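Local coordinates for protein AA9 family lytic polysaccharide monooxygenase D (PDB 5UFV) that cleaves the glycosidic bonds of cellulose oxidatively at C1, using a single copper ion, a reducing agent and O2 or H2O2, at residues A187-A192 with G221-K226. Residues are numbered along the deposited sequence; the frame is centred on the assembly and turned at random.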
# COMPACT_ATOMS: atom_id res chain seq x y z
N ALA A 187 3.48 9.56 -17.08
CA ALA A 187 3.85 8.15 -17.23
C ALA A 187 5.03 7.76 -16.33
O ALA A 187 5.13 6.60 -15.91
CB ALA A 187 4.15 7.82 -18.69
N SER A 188 5.91 8.71 -16.01
CA SER A 188 7.07 8.44 -15.14
C SER A 188 6.71 8.24 -13.66
O SER A 188 7.57 7.85 -12.85
CB SER A 188 8.07 9.60 -15.24
OG SER A 188 7.41 10.80 -14.91
N TYR A 189 5.47 8.56 -13.31
CA TYR A 189 4.96 8.37 -11.94
C TYR A 189 4.19 7.06 -11.81
O TYR A 189 3.87 6.61 -10.71
CB TYR A 189 4.05 9.54 -11.52
CG TYR A 189 4.76 10.83 -11.15
CD1 TYR A 189 5.47 10.93 -9.97
CD2 TYR A 189 4.69 11.96 -11.96
CE1 TYR A 189 6.12 12.10 -9.60
CE2 TYR A 189 5.34 13.14 -11.61
CZ TYR A 189 6.06 13.20 -10.42
OH TYR A 189 6.70 14.35 -10.04
N LYS A 190 3.90 6.44 -12.95
CA LYS A 190 3.05 5.25 -12.98
C LYS A 190 3.85 3.98 -13.19
O LYS A 190 4.91 4.01 -13.83
CB LYS A 190 2.03 5.37 -14.11
CG LYS A 190 0.93 6.40 -13.88
CD LYS A 190 0.31 6.77 -15.21
CE LYS A 190 -1.13 7.24 -15.06
NZ LYS A 190 -1.56 7.86 -16.34
N ALA A 191 3.32 2.87 -12.64
CA ALA A 191 3.87 1.51 -12.79
C ALA A 191 2.76 0.47 -12.87
O ALA A 191 1.61 0.71 -12.49
CB ALA A 191 4.74 1.17 -11.61
N ALA A 192 3.12 -0.69 -13.38
CA ALA A 192 2.29 -1.87 -13.29
C ALA A 192 2.56 -2.58 -11.97
O ALA A 192 3.63 -2.44 -11.38
CB ALA A 192 2.60 -2.80 -14.45
N GLY A 221 9.54 1.39 -6.34
CA GLY A 221 8.53 2.07 -7.13
C GLY A 221 8.97 3.48 -7.52
O GLY A 221 10.03 3.93 -7.09
N PRO A 222 8.14 4.19 -8.30
CA PRO A 222 8.43 5.53 -8.78
C PRO A 222 8.31 6.57 -7.68
O PRO A 222 7.74 6.27 -6.64
CB PRO A 222 7.33 5.78 -9.85
CG PRO A 222 6.63 4.48 -10.04
CD PRO A 222 6.83 3.72 -8.77
N PRO A 223 8.84 7.79 -7.91
CA PRO A 223 8.66 8.89 -6.95
C PRO A 223 7.20 9.09 -6.65
O PRO A 223 6.36 8.79 -7.48
CB PRO A 223 9.19 10.12 -7.70
CG PRO A 223 9.29 9.72 -9.14
CD PRO A 223 9.52 8.24 -9.14
N VAL A 224 6.90 9.64 -5.48
CA VAL A 224 5.52 9.91 -5.09
C VAL A 224 4.90 11.03 -5.92
O VAL A 224 5.53 12.06 -6.12
CB VAL A 224 5.45 10.34 -3.61
CG1 VAL A 224 4.03 10.75 -3.21
CG2 VAL A 224 5.98 9.22 -2.71
N PHE A 225 3.65 10.84 -6.33
CA PHE A 225 2.89 11.91 -6.97
C PHE A 225 2.24 12.87 -5.97
O PHE A 225 1.45 12.45 -5.13
CB PHE A 225 1.80 11.31 -7.85
CG PHE A 225 1.03 12.33 -8.60
CD1 PHE A 225 1.67 13.19 -9.47
CD2 PHE A 225 -0.33 12.45 -8.43
CE1 PHE A 225 0.96 14.16 -10.17
CE2 PHE A 225 -1.05 13.40 -9.12
CZ PHE A 225 -0.41 14.26 -10.00
N LYS A 226 2.56 14.16 -6.09
CA LYS A 226 2.15 15.20 -5.12
C LYS A 226 0.95 16.05 -5.57
O LYS A 226 0.29 16.67 -4.74
CB LYS A 226 3.30 16.18 -4.88
CG LYS A 226 4.59 15.55 -4.40
CD LYS A 226 4.57 15.23 -2.90
CE LYS A 226 5.95 14.72 -2.47
NZ LYS A 226 6.15 14.65 -1.00
O HOH W 1 4.48 7.20 -8.46
O HOH W 2 4.31 15.23 -7.77
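The ring of Y189 is fitted against P223 and F225, the tight part of the contact. F225 turns its edge to a face of the tyrosine in a T-shaped stack, the centroids 5.5 Å apart and the planes at 64°. With chi1 at -176°, F225 swings its ring away from its own N, and CD1 comes to lie over the tyrosine ring centre. P223 O lies at the ring edge, 3.4 Å from Y189 CD1, where the partly positive C-H rim suits a carbonyl, and P223 CG touches Y189 CE1. With an alanine at Y189, the edge of F225 would probably lose the face it packs on and a gap would open beside P223. The rigid, apolar ring of P222 suits the next place, its CG 3.6 Å from Y189 O and also against the small methyl of A191. No direct hydrogen bond joins the segments; one water donates to P223 O. The solvent side is looser: Y189 OH reaches a second water only weakly, though that water accepts from K226 N. The C-terminal loop crosses edge strand 190-191 of the mixed sheet, where A191 pairs with W101 of strand 101-107; K103 there hydrogen-bonds F225 by its backbone and P222 O by NZ.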